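Local coordinates for sister chromatid cohesion protein (Chaetomium thermophilum, PDB 5T8V), which probably helps load cohesin onto chromatin, the part modelled here being the large C-terminal HEAT-repeat region of the loader Scc2, at residues V387-L391 with M447-M451; L428-M432 with L455-M459; M435-V439 with M451-L456. One frame throughout, in Å; residues are numbered along the deposited sequence.

Contact 1 (V387-L391 with M447-M451); sequences VNRAL and MAKNM
Leu391, in the last turn of helix 357-391, reaches across to Met447, Ala448 and Met451 at the start of helix 446-474. This is apolar helix-to-helix packing within a HEAT-repeat solenoid, in which stacked helices meet through their side chains. The short segments have axes 11.1 Å apart and run at 124° to each other, so the gap is bridged by long side chains while the backbones stay apart.

The leucine can be followed outward atom by atom. Leu391 CB lies 4.3 Å from Met447 CE. With CG placed anti to the carbonyl carbon (chi1 -59°), the branch swings toward the other helix, and Leu391 CG comes to 4.0 Å from Met451 CE. There it forks. Leu391 CD1 goes to the small side chain of Ala448, meeting Ala448 CB at 4.0 Å, while Leu391 CD2 turns to the thioether of Met451, with Met451 CE at 3.5 Å and SD almost as near. One leucine thus touches three residues, Met447, Ala448 and Met451, near the start of helix 446-474.

Met451 answers with an extended chain that bends only at its last torsion (chi3 70°), which brings the methyl round beside Leu391 and on to Val387, whose CG1 is 4.0 Å from Met451 CE. Met451 SD also rests 4.1 Å from Ala390 CB. Arg402 and Leu405 of helix 402-414 touch the same methionine, so its side chain is buried where helices converge. Met447, by contrast, lies at the exposed margin. Its chain too is extended until a bend at the end, and Met447 CE sits 3.3 Å from Leu391 O, the backbone oxygen.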
loop_
_atom_site.group_PDB
_atom_site.type_symbol
_atom_site.label_atom_id
_atom_site.label_comp_id
_atom_site.label_asym_id
_atom_site.label_seq_id
_atom_site.Cartn_x
_atom_site.Cartn_y
_atom_site.Cartn_z
ATOM N N VAL A 387 -22.929 13.816 -8.452
ATOM C CA VAL A 387 -21.728 14.193 -7.709
ATOM C C VAL A 387 -22.035 15.357 -6.778
ATOM O O VAL A 387 -21.690 15.337 -5.588
ATOM C CB VAL A 387 -20.575 14.537 -8.671
ATOM C CG1 VAL A 387 -19.343 14.993 -7.888
ATOM C CG2 VAL A 387 -20.228 13.336 -9.538
ATOM N N ASN A 388 -22.696 16.386 -7.311
ATOM C CA ASN A 388 -23.041 17.554 -6.513
ATOM C C ASN A 388 -23.680 17.150 -5.193
ATOM O O ASN A 388 -23.188 17.504 -4.117
ATOM C CB ASN A 388 -23.983 18.466 -7.292
ATOM C CG ASN A 388 -24.548 19.577 -6.432
ATOM O OD1 ASN A 388 -23.813 20.248 -5.704
ATOM N ND2 ASN A 388 -25.863 19.757 -6.489
ATOM N N ARG A 389 -24.785 16.407 -5.251
ATOM C CA ARG A 389 -25.448 16.060 -4.000
ATOM C C ARG A 389 -24.818 14.858 -3.309
ATOM O O ARG A 389 -25.229 14.520 -2.194
ATOM C CB ARG A 389 -26.939 15.822 -4.230
ATOM C CG ARG A 389 -27.282 14.672 -5.131
ATOM C CD ARG A 389 -28.785 14.626 -5.373
ATOM N NE ARG A 389 -29.553 14.592 -4.126
ATOM C CZ ARG A 389 -30.024 15.663 -3.491
ATOM N NH1 ARG A 389 -29.814 16.884 -3.970
ATOM N NH2 ARG A 389 -30.710 15.516 -2.365
ATOM N N ALA A 390 -23.831 14.210 -3.930
ATOM C CA ALA A 390 -22.991 13.280 -3.186
ATOM C C ALA A 390 -22.061 14.028 -2.244
ATOM O O ALA A 390 -21.749 13.530 -1.155
ATOM C CB ALA A 390 -22.179 12.406 -4.143
ATOM N N LEU A 391 -21.624 15.227 -2.634
ATOM C CA LEU A 391 -20.714 16.026 -1.818
ATOM C C LEU A 391 -21.451 17.045 -0.958
ATOM O O LEU A 391 -21.360 17.009 0.272
ATOM C CB LEU A 391 -19.699 16.742 -2.718
ATOM C CG LEU A 391 -18.818 15.854 -3.594
ATOM C CD1 LEU A 391 -17.895 16.720 -4.428
ATOM C CD2 LEU A 391 -18.020 14.869 -2.749
ATOM N N MET A 447 -13.165 15.275 1.813
ATOM C CA MET A 447 -14.256 14.401 1.398
ATOM C C MET A 447 -14.252 14.208 -0.114
ATOM O O MET A 447 -14.389 13.080 -0.607
ATOM C CB MET A 447 -15.586 14.989 1.868
ATOM C CG MET A 447 -16.824 14.239 1.392
ATOM S SD MET A 447 -18.353 14.949 2.040
ATOM C CE MET A 447 -18.280 16.617 1.382
ATOM N N ALA A 448 -14.075 15.298 -0.865
ATOM C CA ALA A 448 -14.119 15.218 -2.320
ATOM C C ALA A 448 -12.931 14.437 -2.869
ATOM O O ALA A 448 -13.089 13.621 -3.784
ATOM C CB ALA A 448 -14.162 16.625 -2.916
ATOM N N LYS A 449 -11.733 14.673 -2.330
ATOM C CA LYS A 449 -10.565 13.917 -2.772
ATOM C C LYS A 449 -10.734 12.433 -2.473
ATOM O O LYS A 449 -10.469 11.581 -3.327
ATOM C CB LYS A 449 -9.301 14.456 -2.102
ATOM C CG LYS A 449 -8.815 15.791 -2.642
ATOM C CD LYS A 449 -7.499 16.198 -1.983
ATOM C CE LYS A 449 -7.032 17.571 -2.443
ATOM N NZ LYS A 449 -6.752 17.611 -3.906
ATOM N N ASN A 450 -11.174 12.106 -1.258
ATOM C CA ASN A 450 -11.354 10.708 -0.882
ATOM C C ASN A 450 -12.362 10.023 -1.794
ATOM O O ASN A 450 -12.124 8.912 -2.281
ATOM C CB ASN A 450 -11.797 10.615 0.575
ATOM C CG ASN A 450 -10.759 11.153 1.526
ATOM O OD1 ASN A 450 -9.688 11.588 1.108
ATOM N ND2 ASN A 450 -11.071 11.137 2.816
ATOM N N MET A 451 -13.502 10.671 -2.035
ATOM C CA MET A 451 -14.481 10.104 -2.954
ATOM C C MET A 451 -13.871 9.903 -4.336
ATOM O O MET A 451 -14.011 8.834 -4.944
ATOM C CB MET A 451 -15.707 11.011 -3.037
ATOM C CG MET A 451 -16.874 10.394 -3.793
ATOM S SD MET A 451 -18.192 11.568 -4.143
ATOM C CE MET A 451 -17.394 12.604 -5.364
#

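Contact 2 (L428-M432 with L455-M459); sequences LRLLM and LLGTM
Met459 lies against the turn from Leu428 to Met432 and touches three of its residues. Its chain leaves the helix extended and bends only at the last torsion (chi3 -70°), which lays the thioether along the other backbone: Met459 SD is 3.8 Å from Met432 CB. Met459 CE lies equally near Met432 CA and reaches Leu431 CD2 at 4.2 Å, while further back Met459 CG has a looser contact with Leu428 CD2. Replacing Met459 by an alanine would probably deprive Leu428, Leu431 and Met432 of their shared partner and open a gap between the helices.

Two leucines carry the contact on along helix 446-474. Leu455 CD1 meets Leu431 CD2 at 3.8 Å, the two side chains crossing at about a right angle, and Leu456 CD2 meets Met432 CG at 4.0 Å in a similar crossing. Beyond that point Met432 bends twice and its end leads off, its side chain touching Ala609.

In the next shell, Leu428 packs on Phe412 and Ile413 and Leu431 on Val409, all of helix 402-414, while Ile383 of helix 357-391 also touches Leu431. On the other helix, Thr458 OG1 donates to Leu455 O at 2.8 Å, in the carbonyl plane and on a lone pair (C=O...O angle 125°); this oxygen also takes the helical bond from Met459 N.

The segment axes, 11.0 Å apart and at 142°, describe two consecutive helices folded back on each other with an apolar seam between them, the antiparallel pairing from which HEAT-repeat solenoids are built.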
loop_
_atom_site.group_PDB
_atom_site.type_symbol
_atom_site.label_atom_id
_atom_site.label_comp_id
_atom_site.label_asym_id
_atom_site.label_seq_id
_atom_site.Cartn_x
_atom_site.Cartn_y
_atom_site.Cartn_z
ATOM N N LEU A 428 -19.450 7.365 -17.564
ATOM C CA LEU A 428 -18.217 7.041 -16.854
ATOM C C LEU A 428 -17.073 7.951 -17.273
ATOM O O LEU A 428 -16.209 8.277 -16.454
ATOM C CB LEU A 428 -17.843 5.580 -17.101
ATOM C CG LEU A 428 -18.741 4.536 -16.438
ATOM C CD1 LEU A 428 -18.481 3.159 -17.033
ATOM C CD2 LEU A 428 -18.517 4.519 -14.937
ATOM N N ARG A 429 -17.041 8.363 -18.542
ATOM C CA ARG A 429 -15.988 9.259 -19.010
ATOM C C ARG A 429 -16.070 10.605 -18.305
ATOM O O ARG A 429 -15.075 11.097 -17.760
ATOM C CB ARG A 429 -16.089 9.445 -20.523
ATOM C CG ARG A 429 -14.975 10.292 -21.127
ATOM C CD ARG A 429 -15.461 11.066 -22.342
ATOM N NE ARG A 429 -16.017 10.192 -23.370
ATOM C CZ ARG A 429 -16.649 10.623 -24.455
ATOM N NH1 ARG A 429 -16.817 11.921 -24.662
ATOM N NH2 ARG A 429 -17.121 9.752 -25.336
ATOM N N LEU A 430 -17.253 11.223 -18.313
ATOM C CA LEU A 430 -17.393 12.523 -17.665
ATOM C C LEU A 430 -17.174 12.412 -16.162
ATOM O O LEU A 430 -16.542 13.285 -15.551
ATOM C CB LEU A 430 -18.766 13.115 -17.974
ATOM C CG LEU A 430 -19.059 13.313 -19.462
ATOM C CD1 LEU A 430 -20.454 13.865 -19.650
ATOM C CD2 LEU A 430 -18.038 14.228 -20.111
ATOM N N LEU A 431 -17.680 11.343 -15.547
ATOM C CA LEU A 431 -17.434 11.135 -14.126
ATOM C C LEU A 431 -15.939 11.049 -13.845
ATOM O O LEU A 431 -15.437 11.665 -12.897
ATOM C CB LEU A 431 -18.153 9.871 -13.657
ATOM C CG LEU A 431 -18.550 9.814 -12.181
ATOM C CD1 LEU A 431 -19.627 8.769 -11.965
ATOM C CD2 LEU A 431 -17.355 9.509 -11.309
ATOM N N MET A 432 -15.207 10.307 -14.677
ATOM C CA MET A 432 -13.769 10.160 -14.483
ATOM C C MET A 432 -13.058 11.499 -14.626
ATOM O O MET A 432 -12.243 11.875 -13.776
ATOM C CB MET A 432 -13.218 9.136 -15.477
ATOM C CG MET A 432 -11.706 8.991 -15.455
ATOM S SD MET A 432 -10.872 10.175 -16.530
ATOM C CE MET A 432 -11.337 9.556 -18.146
ATOM N N LEU A 455 -13.525 6.286 -6.255
ATOM C CA LEU A 455 -14.213 5.945 -7.497
ATOM C C LEU A 455 -13.232 5.699 -8.635
ATOM O O LEU A 455 -13.411 4.761 -9.421
ATOM C CB LEU A 455 -15.196 7.053 -7.879
ATOM C CG LEU A 455 -16.481 7.179 -7.054
ATOM C CD1 LEU A 455 -17.389 8.219 -7.686
ATOM C CD2 LEU A 455 -17.222 5.852 -6.916
ATOM N N LEU A 456 -12.197 6.533 -8.746
ATOM C CA LEU A 456 -11.151 6.283 -9.729
ATOM C C LEU A 456 -10.582 4.882 -9.577
ATOM O O LEU A 456 -10.143 4.280 -10.562
ATOM C CB LEU A 456 -10.044 7.331 -9.599
ATOM C CG LEU A 456 -10.375 8.731 -10.130
ATOM C CD1 LEU A 456 -9.318 9.736 -9.703
ATOM C CD2 LEU A 456 -10.505 8.724 -11.645
ATOM N N GLY A 457 -10.594 4.343 -8.360
ATOM C CA GLY A 457 -10.187 2.969 -8.147
ATOM C C GLY A 457 -11.095 1.974 -8.845
ATOM O O GLY A 457 -10.625 1.142 -9.627
ATOM N N THR A 458 -12.400 2.047 -8.573
ATOM C CA THR A 458 -13.330 1.102 -9.185
ATOM C C THR A 458 -13.314 1.228 -10.703
ATOM O O THR A 458 -13.356 0.220 -11.419
ATOM C CB THR A 458 -14.749 1.315 -8.646
ATOM O OG1 THR A 458 -15.208 2.619 -9.008
ATOM C CG2 THR A 458 -14.783 1.188 -7.134
ATOM N N MET A 459 -13.251 2.459 -11.216
ATOM C CA MET A 459 -13.173 2.647 -12.661
ATOM C C MET A 459 -11.896 2.031 -13.219
ATOM O O MET A 459 -11.918 1.365 -14.264
ATOM C CB MET A 459 -13.254 4.138 -13.003
ATOM C CG MET A 459 -14.657 4.729 -12.859
ATOM S SD MET A 459 -14.809 6.459 -13.375
ATOM C CE MET A 459 -13.900 7.265 -12.071
#

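Contact 3 (M435-V439 with M451-L456)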
loop_
_atom_site.group_PDB
_atom_site.type_symbol
_atom_site.label_atom_id
_atom_site.label_comp_id
_atom_site.label_asym_id
_atom_site.label_seq_id
_atom_site.Cartn_x
_atom_site.Cartn_y
_atom_site.Cartn_z
ATOM N N MET A 435 -13.588 13.445 -11.492
ATOM C CA MET A 435 -12.847 12.996 -10.317
ATOM C C MET A 435 -11.367 13.333 -10.434
ATOM O O MET A 435 -10.756 13.805 -9.468
ATOM C CB MET A 435 -13.046 11.494 -10.110
ATOM C CG MET A 435 -14.487 11.107 -9.841
ATOM S SD MET A 435 -15.216 12.018 -8.466
ATOM C CE MET A 435 -16.940 12.029 -8.947
ATOM N N VAL A 436 -10.769 13.097 -11.602
ATOM C CA VAL A 436 -9.391 13.527 -11.821
ATOM C C VAL A 436 -9.266 15.016 -11.526
ATOM O O VAL A 436 -8.339 15.459 -10.835
ATOM C CB VAL A 436 -8.942 13.196 -13.256
ATOM C CG1 VAL A 436 -7.560 13.779 -13.539
ATOM C CG2 VAL A 436 -8.928 11.693 -13.469
ATOM N N GLY A 437 -10.208 15.808 -12.041
ATOM C CA GLY A 437 -10.191 17.234 -11.758
ATOM C C GLY A 437 -10.204 17.529 -10.271
ATOM O O GLY A 437 -9.441 18.367 -9.785
ATOM N N LEU A 438 -11.073 16.840 -9.524
ATOM C CA LEU A 438 -11.157 17.080 -8.085
ATOM C C LEU A 438 -9.856 16.714 -7.386
ATOM O O LEU A 438 -9.444 17.388 -6.434
ATOM C CB LEU A 438 -12.322 16.293 -7.481
ATOM C CG LEU A 438 -13.741 16.792 -7.782
ATOM C CD1 LEU A 438 -14.777 15.859 -7.168
ATOM C CD2 LEU A 438 -13.953 18.218 -7.282
ATOM N N VAL A 439 -9.190 15.651 -7.844
ATOM C CA VAL A 439 -7.948 15.229 -7.200
ATOM C C VAL A 439 -6.804 16.172 -7.550
ATOM O O VAL A 439 -5.865 16.332 -6.762
ATOM C CB VAL A 439 -7.620 13.774 -7.590
ATOM C CG1 VAL A 439 -6.262 13.349 -7.036
ATOM C CG2 VAL A 439 -8.701 12.840 -7.086
ATOM N N MET A 451 -13.502 10.671 -2.035
ATOM C CA MET A 451 -14.481 10.104 -2.954
ATOM C C MET A 451 -13.871 9.903 -4.336
ATOM O O MET A 451 -14.011 8.834 -4.944
ATOM C CB MET A 451 -15.707 11.011 -3.037
ATOM C CG MET A 451 -16.874 10.394 -3.793
ATOM S SD MET A 451 -18.192 11.568 -4.143
ATOM C CE MET A 451 -17.394 12.604 -5.364
ATOM N N ALA A 452 -13.175 10.925 -4.841
ATOM C CA ALA A 452 -12.623 10.864 -6.189
ATOM C C ALA A 452 -11.641 9.709 -6.332
ATOM O O ALA A 452 -11.673 8.972 -7.323
ATOM C CB ALA A 452 -11.950 12.191 -6.532
ATOM N N LEU A 453 -10.747 9.541 -5.356
ATOM C CA LEU A 453 -9.822 8.413 -5.393
ATOM C C LEU A 453 -10.572 7.089 -5.311
ATOM O O LEU A 453 -10.286 6.153 -6.070
ATOM C CB LEU A 453 -8.814 8.529 -4.249
ATOM C CG LEU A 453 -7.859 9.723 -4.315
ATOM C CD1 LEU A 453 -7.146 9.915 -2.988
ATOM C CD2 LEU A 453 -6.850 9.538 -5.436
ATOM N N GLU A 454 -11.546 6.998 -4.405
ATOM C CA GLU A 454 -12.277 5.750 -4.219
ATOM C C GLU A 454 -12.989 5.326 -5.498
ATOM O O GLU A 454 -13.057 4.131 -5.808
ATOM C CB GLU A 454 -13.267 5.904 -3.066
ATOM C CG GLU A 454 -14.156 4.695 -2.832
ATOM C CD GLU A 454 -14.783 4.694 -1.450
ATOM O OE1 GLU A 454 -14.603 5.689 -0.714
ATOM O OE2 GLU A 454 -15.455 3.700 -1.098
ATOM N N LEU A 455 -13.525 6.286 -6.255
ATOM C CA LEU A 455 -14.213 5.945 -7.497
ATOM C C LEU A 455 -13.232 5.699 -8.635
ATOM O O LEU A 455 -13.411 4.761 -9.421
ATOM C CB LEU A 455 -15.196 7.053 -7.879
ATOM C CG LEU A 455 -16.481 7.179 -7.054
ATOM C CD1 LEU A 455 -17.389 8.219 -7.686
ATOM C CD2 LEU A 455 -17.222 5.852 -6.916
ATOM N N LEU A 456 -12.197 6.533 -8.746
ATOM C CA LEU A 456 -11.151 6.283 -9.729
ATOM C C LEU A 456 -10.582 4.882 -9.577
ATOM O O LEU A 456 -10.143 4.280 -10.562
ATOM C CB LEU A 456 -10.044 7.331 -9.599
ATOM C CG LEU A 456 -10.375 8.731 -10.130
ATOM C CD1 LEU A 456 -9.318 9.736 -9.703
ATOM C CD2 LEU A 456 -10.505 8.724 -11.645
#
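Met435 and Ala452 bring the two backbones together, their CA atoms 4.7 Å apart, where the segment axes approach to 8.7 Å at 139°. The small alanine permits this closeness, and Met435 enters as a knob into the hole formed by Met451, Ala452, Leu455 and Leu456. Met435 CB lies 3.8 Å from Leu456 CG. A bend at chi2 (-54°) then takes the sulfur over Ala452, with Met435 SD 3.8 Å from Ala452 CB, and the methyl runs on toward helix 357-391, where CE of Met435 meets Met451 CE at 3.7 Å and Leu455 CD1 at 4.0 Å.

One turn on, Val439 flanks the alanine through CG2, which touches Ala452 CB and also nears Leu453 CD2 and Leu456 CD1. Val436 points away from the other helix at its CB, yet Val436 CG2 still reaches Leu456 CD2 at 3.8 Å, the two side chains crossing at about a right angle.

The pair sits amid three further helices. Val387 of helix 357-391 touches Met435, Leu405 of helix 402-414 packs on Leu455, and helix 610-619 covers Val436, Leu453 and Leu456 with Ile613 and Ile616.

In the fold
From the N terminus, the chain runs along helix 357-391, passes through helix 402-414, and reaches helix 423-440 before turning into helix 446-474, which serves all three contacts. Contact 1 closes the longest loop, 55 residues, tying the end of helix 357-391 to the start of helix 446-474. Contacts 2 and 3 both join helices 423-440 and 446-474: contact 2 closes 22 residues, contact 3 only 11, around the turn between these helices, and their later segments overlap at Leu455 and Leu456. Each crosses contact 1 in chain order. Met451 belongs to contacts 1 and 3, and Val387 CG2 also meets Met435 CE, so helix 357-391 packs against both arms of the hairpin.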